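Local structure of putative oxidoreductase yhhX (Escherichia coli K-12, 3F4L) at residues V31-R36 with H50-S55; D154-V159 with L228-Y233; D251-S256 with G296-V301. The protein probably acts as an NADP-dependent oxidoreductase of the Gfo/Idh/MocA family, perhaps oxidising scyllo-inositol. One frame throughout, in Å; residues are numbered along the deposited sequence.

Contact 1 of 3, residues V31-R36 with H50-S55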
# COMPACT_ATOMS: atom_id res chain seq x y z
N VAL A 31 -7.70 10.91 -41.90
CA VAL A 31 -8.19 12.06 -41.15
C VAL A 31 -8.70 13.09 -42.14
O VAL A 31 -7.91 13.80 -42.78
CB VAL A 31 -7.06 12.68 -40.28
CG1 VAL A 31 -7.58 13.90 -39.51
CG2 VAL A 31 -6.54 11.62 -39.31
N ALA A 32 -10.01 13.18 -42.26
CA ALA A 32 -10.63 14.09 -43.22
C ALA A 32 -10.72 15.54 -42.76
O ALA A 32 -10.53 16.46 -43.55
CB ALA A 32 -12.01 13.59 -43.60
N HIS A 33 -11.01 15.73 -41.47
CA HIS A 33 -11.14 17.08 -40.93
C HIS A 33 -10.61 17.18 -39.52
O HIS A 33 -10.60 16.21 -38.76
CB HIS A 33 -12.61 17.50 -40.83
CG HIS A 33 -13.40 17.30 -42.09
ND1 HIS A 33 -13.39 18.20 -43.13
CD2 HIS A 33 -14.24 16.30 -42.46
CE1 HIS A 33 -14.19 17.77 -44.09
NE2 HIS A 33 -14.72 16.62 -43.70
N ILE A 34 -10.20 18.39 -39.17
CA ILE A 34 -9.77 18.69 -37.82
C ILE A 34 -10.34 20.06 -37.54
O ILE A 34 -9.96 21.05 -38.15
CB ILE A 34 -8.25 18.69 -37.66
CG1 ILE A 34 -7.72 17.25 -37.68
CG2 ILE A 34 -7.88 19.36 -36.31
CD1 ILE A 34 -6.24 17.14 -37.36
N PHE A 35 -11.32 20.09 -36.63
CA PHE A 35 -11.97 21.32 -36.21
C PHE A 35 -11.19 21.92 -35.06
O PHE A 35 -10.61 21.21 -34.25
CB PHE A 35 -13.39 21.03 -35.75
CG PHE A 35 -14.01 22.14 -34.94
CD1 PHE A 35 -14.66 23.20 -35.57
CD2 PHE A 35 -13.93 22.14 -33.55
CE1 PHE A 35 -15.21 24.25 -34.82
CE2 PHE A 35 -14.47 23.18 -32.79
CZ PHE A 35 -15.11 24.23 -33.43
N ARG A 36 -11.18 23.25 -35.01
CA ARG A 36 -10.54 24.00 -33.93
C ARG A 36 -11.14 25.39 -33.94
O ARG A 36 -11.42 25.94 -35.01
CB ARG A 36 -9.01 24.06 -34.08
CG ARG A 36 -8.48 23.91 -35.49
CD ARG A 36 -8.00 25.21 -36.08
NE ARG A 36 -8.97 25.80 -36.99
CZ ARG A 36 -8.67 26.27 -38.20
NH1 ARG A 36 -7.42 26.23 -38.64
NH2 ARG A 36 -9.61 26.80 -38.96
N HIS A 50 -2.39 16.80 -45.78
CA HIS A 50 -3.58 16.19 -46.37
C HIS A 50 -4.86 16.43 -45.57
O HIS A 50 -5.94 16.02 -45.97
CB HIS A 50 -3.38 14.68 -46.47
CG HIS A 50 -3.21 14.01 -45.14
ND1 HIS A 50 -2.15 14.28 -44.30
CD2 HIS A 50 -3.99 13.11 -44.48
CE1 HIS A 50 -2.28 13.58 -43.19
NE2 HIS A 50 -3.39 12.86 -43.27
N ILE A 51 -4.73 17.09 -44.43
CA ILE A 51 -5.87 17.35 -43.57
C ILE A 51 -6.51 18.71 -43.79
O ILE A 51 -5.83 19.72 -43.97
CB ILE A 51 -5.47 17.25 -42.06
CG1 ILE A 51 -4.79 15.91 -41.76
CG2 ILE A 51 -6.73 17.39 -41.18
CD1 ILE A 51 -4.27 15.77 -40.33
N HIS A 52 -7.84 18.72 -43.78
CA HIS A 52 -8.61 19.96 -43.93
C HIS A 52 -8.91 20.50 -42.53
O HIS A 52 -9.67 19.89 -41.78
CB HIS A 52 -9.92 19.69 -44.66
CG HIS A 52 -10.88 20.84 -44.65
ND1 HIS A 52 -10.59 22.07 -45.22
CD2 HIS A 52 -12.13 20.97 -44.13
CE1 HIS A 52 -11.61 22.89 -45.06
NE2 HIS A 52 -12.56 22.24 -44.39
N PHE A 53 -8.29 21.63 -42.18
CA PHE A 53 -8.53 22.25 -40.88
C PHE A 53 -9.67 23.24 -41.04
O PHE A 53 -9.73 23.97 -42.01
CB PHE A 53 -7.28 22.98 -40.38
CG PHE A 53 -6.16 22.06 -39.97
CD1 PHE A 53 -5.23 21.60 -40.90
CD2 PHE A 53 -6.07 21.61 -38.66
CE1 PHE A 53 -4.22 20.71 -40.52
CE2 PHE A 53 -5.07 20.72 -38.27
CZ PHE A 53 -4.15 20.27 -39.20
N THR A 54 -10.57 23.29 -40.07
CA THR A 54 -11.72 24.17 -40.16
C THR A 54 -12.22 24.64 -38.81
O THR A 54 -11.97 24.00 -37.78
CB THR A 54 -12.88 23.43 -40.89
OG1 THR A 54 -14.09 24.20 -40.82
CG2 THR A 54 -13.11 22.07 -40.26
N SER A 55 -12.93 25.77 -38.81
CA SER A 55 -13.50 26.33 -37.60
C SER A 55 -15.02 26.26 -37.69
O SER A 55 -15.74 26.83 -36.87
CB SER A 55 -13.05 27.77 -37.40
OG SER A 55 -11.68 27.80 -37.03
O HOH W 1 -4.74 10.50 -42.60
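Ile-34 bonds to the neighbouring strand through both its N and its O: strands 31-35 and 52-54 run parallel, their axes 4.7 Å apart and 27° from alignment. Ile-34 N donates to His-52 O at 3.1 Å, Thr-54 N donates to Ile-34 O at 3.0 Å, and Arg-36 N continues the pattern to Thr-54 O. Strand 52-54 lies at one edge of the six-stranded parallel Rossmann sheet, which within this chain leaves strand 29-35 to hold it.

Val-31 and Ile-34 pack against Val-22 and Leu-19 of helix 12-22, while Phe-53, on the same face as Ile-34, meets Phe-10. Ile-34 reaches out twice: CG1, anti to the carbonyl carbon (chi1 -74°), meets Ile-51 CG2 at 3.6 Å, while CG2 lies 3.7 Å from Phe-53 CE2, the two side chains side by side and pointing the same way. Val-31 CG1 adds to the cluster against the end of Ile-51. The other face carries His-33 and His-52, rim to rim, with His-33 ND1 3.2 Å from His-52 CD2; His-33 NE2 is hydrogen-bonded to Asp-63.

At the opposite end from Arg-36 a water joins Val-31 N to His-50 NE2, whereas the buried Val-31 O finds no partner.

Beyond the strands, Arg-36 folds back. Its chain bends at chi2 and chi3, laying one guanidinium face over the backbone of Phe-53 and Thr-54. Reciprocal hydrogen bonds join it to Ser-55, whose small OG donates to Arg-36 O at 2.8 Å and accepts from Arg-36 NH2 at 3.0 Å. Arg-36 directly follows the second strand of the sheet, where NADP-binding relatives often hold the ribose phosphate; here its guanidinium is held by Ser-55 and a salt bridge to Glu-43.

Contact 2 of 3, residues D154-V159 with L228-Y233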
# COMPACT_ATOMS: atom_id res chain seq x y z
N ASP A 154 3.43 7.56 -9.91
CA ASP A 154 3.97 8.64 -9.10
C ASP A 154 4.98 9.56 -9.79
O ASP A 154 5.44 9.28 -10.89
CB ASP A 154 4.64 8.06 -7.85
CG ASP A 154 3.76 7.07 -7.12
OD1 ASP A 154 2.59 7.41 -6.82
OD2 ASP A 154 4.24 5.96 -6.82
N TYR A 155 5.33 10.63 -9.09
CA TYR A 155 6.31 11.62 -9.55
C TYR A 155 7.02 12.21 -8.35
O TYR A 155 6.61 11.98 -7.20
CB TYR A 155 5.64 12.84 -10.21
CG TYR A 155 4.78 12.57 -11.42
CD1 TYR A 155 5.35 12.36 -12.67
CD2 TYR A 155 3.38 12.58 -11.31
CE1 TYR A 155 4.55 12.16 -13.79
CE2 TYR A 155 2.58 12.39 -12.43
CZ TYR A 155 3.17 12.18 -13.67
OH TYR A 155 2.38 11.99 -14.78
N TYR A 156 8.08 12.96 -8.61
CA TYR A 156 8.74 13.71 -7.56
C TYR A 156 8.79 15.12 -8.13
O TYR A 156 9.74 15.49 -8.83
CB TYR A 156 10.16 13.24 -7.23
CG TYR A 156 10.70 14.07 -6.08
CD1 TYR A 156 10.18 13.91 -4.79
CD2 TYR A 156 11.62 15.10 -6.29
CE1 TYR A 156 10.56 14.77 -3.74
CE2 TYR A 156 12.01 15.95 -5.26
CZ TYR A 156 11.47 15.78 -3.98
OH TYR A 156 11.86 16.62 -2.96
N ARG A 157 7.72 15.87 -7.86
CA ARG A 157 7.56 17.26 -8.31
C ARG A 157 7.06 18.00 -7.07
O ARG A 157 5.87 18.27 -6.93
CB ARG A 157 6.51 17.35 -9.42
CG ARG A 157 6.93 16.70 -10.73
CD ARG A 157 5.78 16.66 -11.75
NE ARG A 157 6.24 16.10 -13.03
CZ ARG A 157 5.44 15.70 -14.01
NH1 ARG A 157 4.12 15.79 -13.88
NH2 ARG A 157 5.96 15.19 -15.12
N PRO A 158 7.97 18.33 -6.15
CA PRO A 158 7.65 19.03 -4.90
C PRO A 158 7.05 20.43 -5.00
O PRO A 158 6.40 20.88 -4.05
CB PRO A 158 8.99 19.02 -4.16
CG PRO A 158 9.98 19.11 -5.27
CD PRO A 158 9.43 18.12 -6.27
N VAL A 159 7.27 21.12 -6.12
CA VAL A 159 6.75 22.47 -6.28
C VAL A 159 5.41 22.51 -7.00
O VAL A 159 5.27 21.98 -8.10
CB VAL A 159 7.74 23.37 -7.04
CG1 VAL A 159 7.14 24.77 -7.22
CG2 VAL A 159 9.05 23.47 -6.27
N LEU A 228 5.13 13.14 -4.51
CA LEU A 228 6.25 13.22 -3.57
C LEU A 228 6.89 11.85 -3.32
O LEU A 228 6.91 11.36 -2.20
CB LEU A 228 5.76 13.82 -2.25
CG LEU A 228 5.26 15.27 -2.33
CD1 LEU A 228 4.63 15.67 -1.01
CD2 LEU A 228 6.44 16.19 -2.68
N VAL A 229 7.42 11.26 -4.39
CA VAL A 229 8.06 9.95 -4.31
C VAL A 229 9.43 10.05 -4.97
O VAL A 229 9.56 9.96 -6.19
CB VAL A 229 7.19 8.88 -5.03
CG1 VAL A 229 7.91 7.53 -5.08
CG2 VAL A 229 5.86 8.74 -4.30
N LYS A 230 10.46 10.25 -4.16
CA LYS A 230 11.82 10.37 -4.66
C LYS A 230 12.35 9.04 -5.15
O LYS A 230 13.04 8.97 -6.16
CB LYS A 230 12.72 10.95 -3.57
CG LYS A 230 14.09 11.38 -4.08
CD LYS A 230 13.97 12.47 -5.15
CE LYS A 230 15.35 13.00 -5.55
NZ LYS A 230 15.30 14.11 -6.53
N ILE A 231 12.03 7.96 -4.44
CA ILE A 231 12.47 6.63 -4.86
C ILE A 231 11.21 5.86 -5.25
O ILE A 231 10.40 5.50 -4.40
CB ILE A 231 13.18 5.86 -3.73
CG1 ILE A 231 14.48 6.58 -3.34
CG2 ILE A 231 13.48 4.45 -4.20
CD1 ILE A 231 15.15 5.98 -2.11
N ASP A 232 11.06 5.61 -6.55
CA ASP A 232 9.88 4.93 -7.08
C ASP A 232 9.56 3.54 -6.56
O ASP A 232 10.45 2.77 -6.19
CB ASP A 232 9.94 4.85 -8.61
CG ASP A 232 9.43 6.12 -9.28
OD1 ASP A 232 8.40 6.65 -8.84
OD2 ASP A 232 10.06 6.57 -10.25
N TYR A 233 8.27 3.24 -6.54
CA TYR A 233 7.77 1.93 -6.14
C TYR A 233 7.75 1.15 -7.45
O TYR A 233 8.02 1.69 -8.52
CB TYR A 233 6.29 1.99 -5.68
CG TYR A 233 5.98 2.75 -4.41
CD1 TYR A 233 5.88 4.15 -4.40
CD2 TYR A 233 5.72 2.07 -3.22
CE1 TYR A 233 5.53 4.84 -3.24
CE2 TYR A 233 5.37 2.74 -2.06
CZ TYR A 233 5.28 4.12 -2.07
OH TYR A 233 4.91 4.77 -0.92
O HOH W 2 6.60 5.11 -7.82
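Leu-228, in the loop after strand 219-225, sets CD2 against Pro-158 CA at 3.8 Å, although its side chain first points away. Val-229 N then donates a backbone bond to Tyr-155 O at 3.0 Å, beside the single bridge of Tyr-156 and Leu-228. Its branched side chain lays CG2 against Asp-154 CB at 3.8 Å.

The two loops leave strands 146-152 and 219-225, parallel neighbours in the mixed sheet of the C-terminal domain, and meet where the second subunit packs.

Lys-230 then brings its long aliphatic chain over the Tyr-156 ring, a CH-pi contact with CD 3.8 Å from the centroid and 15° off the normal. A bend at chi2 (60°) lays the chain there; the opposite face of the ring carries Pro-158 CD. Both polar ends go to the second subunit, Lys-230 NZ to its Thr-286 and Tyr-156 OH to the carbonyl of its Lys-241.

Asp-232 OD1 accepts from a water at 2.6 Å, and the same water donates to Asp-154 OD2 at 2.7 Å, which probably eases the nearness of two acidic groups. Tyr-233 N donates to that water, while its ring stacks on His-152 and comes obliquely past Asp-154 OD2.

Contact 3 of 3, residues D251-S256 with G296-V301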
# COMPACT_ATOMS: atom_id res chain seq x y z
N ASP A 251 5.34 2.12 -19.20
CA ASP A 251 5.35 2.07 -20.65
C ASP A 251 6.16 3.27 -21.15
O ASP A 251 6.01 4.37 -20.62
CB ASP A 251 3.91 2.18 -21.15
CG ASP A 251 3.83 2.21 -22.65
OD1 ASP A 251 3.65 1.14 -23.26
OD2 ASP A 251 3.96 3.32 -23.21
N GLN A 252 6.98 3.07 -22.17
CA GLN A 252 7.85 4.12 -22.69
C GLN A 252 7.38 4.94 -23.90
O GLN A 252 8.12 5.79 -24.39
CB GLN A 252 9.23 3.51 -23.01
CG GLN A 252 9.98 3.04 -21.77
CD GLN A 252 10.35 4.19 -20.86
OE1 GLN A 252 11.10 5.10 -21.26
NE2 GLN A 252 9.83 4.18 -19.64
N GLN A 253 6.16 4.70 -24.39
CA GLN A 253 5.64 5.44 -25.53
C GLN A 253 5.63 6.95 -25.28
O GLN A 253 6.01 7.72 -26.15
CB GLN A 253 4.21 5.00 -25.87
CG GLN A 253 4.10 3.56 -26.29
CD GLN A 253 2.67 3.14 -26.52
OE1 GLN A 253 2.05 3.49 -27.54
NE2 GLN A 253 2.13 2.38 -25.58
N GLU A 254 5.21 7.37 -24.09
CA GLU A 254 5.16 8.80 -23.80
C GLU A 254 6.56 9.39 -23.80
O GLU A 254 6.78 10.51 -24.29
CB GLU A 254 4.49 9.07 -22.45
CG GLU A 254 4.25 10.55 -22.17
CD GLU A 254 3.76 10.82 -20.76
OE1 GLU A 254 2.85 10.09 -20.29
OE2 GLU A 254 4.26 11.77 -20.12
N THR A 255 7.52 8.65 -23.25
CA THR A 255 8.89 9.13 -23.20
C THR A 255 9.40 9.32 -24.63
O THR A 255 10.02 10.34 -24.94
CB THR A 255 9.81 8.13 -22.44
OG1 THR A 255 9.39 8.05 -21.07
CG2 THR A 255 11.27 8.58 -22.48
N SER A 256 9.13 8.37 -25.51
CA SER A 256 9.58 8.50 -26.89
C SER A 256 8.89 9.68 -27.59
O SER A 256 9.55 10.48 -28.27
CB SER A 256 9.30 7.22 -27.68
OG SER A 256 10.02 6.14 -27.13
N GLY A 296 3.61 -2.19 -26.07
CA GLY A 296 2.45 -1.33 -25.93
C GLY A 296 2.22 -0.55 -27.21
O GLY A 296 3.17 -0.25 -27.94
N ASP A 297 0.96 -0.21 -27.48
CA ASP A 297 0.62 0.54 -28.68
C ASP A 297 -0.74 1.21 -28.52
O ASP A 297 -1.79 0.56 -28.63
CB ASP A 297 0.62 -0.41 -29.90
CG ASP A 297 0.28 0.30 -31.20
OD1 ASP A 297 0.31 1.54 -31.25
OD2 ASP A 297 0.00 -0.40 -32.20
N TYR A 298 -0.73 2.52 -28.26
CA TYR A 298 -1.98 3.26 -28.07
C TYR A 298 -2.88 3.23 -29.29
O TYR A 298 -4.09 3.45 -29.18
CB TYR A 298 -1.69 4.72 -27.70
CG TYR A 298 -0.96 4.88 -26.39
CD1 TYR A 298 -1.17 3.99 -25.34
CD2 TYR A 298 -0.10 5.96 -26.17
CE1 TYR A 298 -0.55 4.16 -24.10
CE2 TYR A 298 0.53 6.15 -24.93
CZ TYR A 298 0.30 5.24 -23.90
OH TYR A 298 0.90 5.41 -22.67
N GLY A 299 -2.29 2.92 -30.45
CA GLY A 299 -3.06 2.86 -31.68
C GLY A 299 -3.99 1.67 -31.74
O GLY A 299 -4.85 1.59 -32.62
N ARG A 300 -3.83 0.75 -30.80
CA ARG A 300 -4.68 -0.42 -30.76
C ARG A 300 -6.13 -0.02 -30.46
O ARG A 300 -7.05 -0.80 -30.69
CB ARG A 300 -4.13 -1.44 -29.75
CG ARG A 300 -2.94 -2.21 -30.36
CD ARG A 300 -1.97 -2.79 -29.34
NE ARG A 300 -2.58 -3.81 -28.49
CZ ARG A 300 -1.91 -4.54 -27.60
NH1 ARG A 300 -0.60 -4.36 -27.46
NH2 ARG A 300 -2.55 -5.43 -26.85
N VAL A 301 -6.31 1.20 -29.96
CA VAL A 301 -7.64 1.73 -29.68
C VAL A 301 -8.32 1.92 -31.04
O VAL A 301 -9.48 1.56 -31.22
CB VAL A 301 -7.56 3.11 -28.97
CG1 VAL A 301 -8.94 3.78 -28.97
CG2 VAL A 301 -7.07 2.94 -27.52
O HOH W 3 3.48 5.82 -22.25
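Asp-251 OD2, facing Tyr-298 OH across the contact, is gripped by three donors. Gln-253 N reaches it at 2.9 Å from above the carboxylate plane, a water donates at 2.7 Å, and Gln-253 NE2 adds a weak bond. That water also donates to Tyr-298 OH at 2.6 Å and accepts from Glu-254 N, so it ties the phenol to the first turn of the helix beginning at Gln-253. Tyr-298 OH is also hydrogen-bonded to Asp-128 OD1.

Gln-253 joins the two segments. Its chain runs extended beyond CG (chi2 176°) and delivers an amide that works at both ends. NE2 donates to Asp-251 OD1 at 3.0 Å, nearly straight and close to the amide plane, on the syn side but tilted out of the carboxylate plane; Ser-129 N holds the same oxygen. OE1 accepts from Tyr-298 N at 3.0 Å, on a lone pair in the carbonyl plane, with a second, weak bond from Tyr-21. A glutamine suits this place because one flat group must give and take at once. Held in this way, the amide lies over one face of the Tyr-298 ring, NE2 standing 3.5 Å above its plane.

Glycine suits position 296 because a side chain would run into Asp-251 OD1 and Gln-253 NE2; Gly-296 CA lies 3.8 Å from Asp-251 OD1. Beyond it, Asp-297 OD1 accepts from Gly-299 N at 3.1 Å, while OD2 makes a salt bridge to Arg-25.

Both segments therefore enter their helices in the same manner: an aspartate accepts from the backbone N two residues on, an Asx turn with a capping bond. Here two such approaches to helices of the C-terminal domain are joined through Gln-253, next to Tyr-21 and Arg-25 of the Rossmann region.

In the fold
The three contacts follow one another along the chain and none touches another. Contact 1 belongs to the Rossmann region, contacts 2 and 3 to the C-terminal alpha/beta domain. Helix 12-22 relates contacts 1 and 3, whose centres lie about 24 Å apart: Leu-19 and Val-22 pack on contact 1, Tyr-17 and Tyr-21 on contact 3. Contact 3 thus sits where the two domains meet. Contact 2 is at the subunit interface, about 39 Å from contact 1 between centres, but its nearest atoms come within about 6 Å of contact 3. In this family cofactor and substrate generally bind between the domains, which probably places contact 3 nearer that cleft than contact 2.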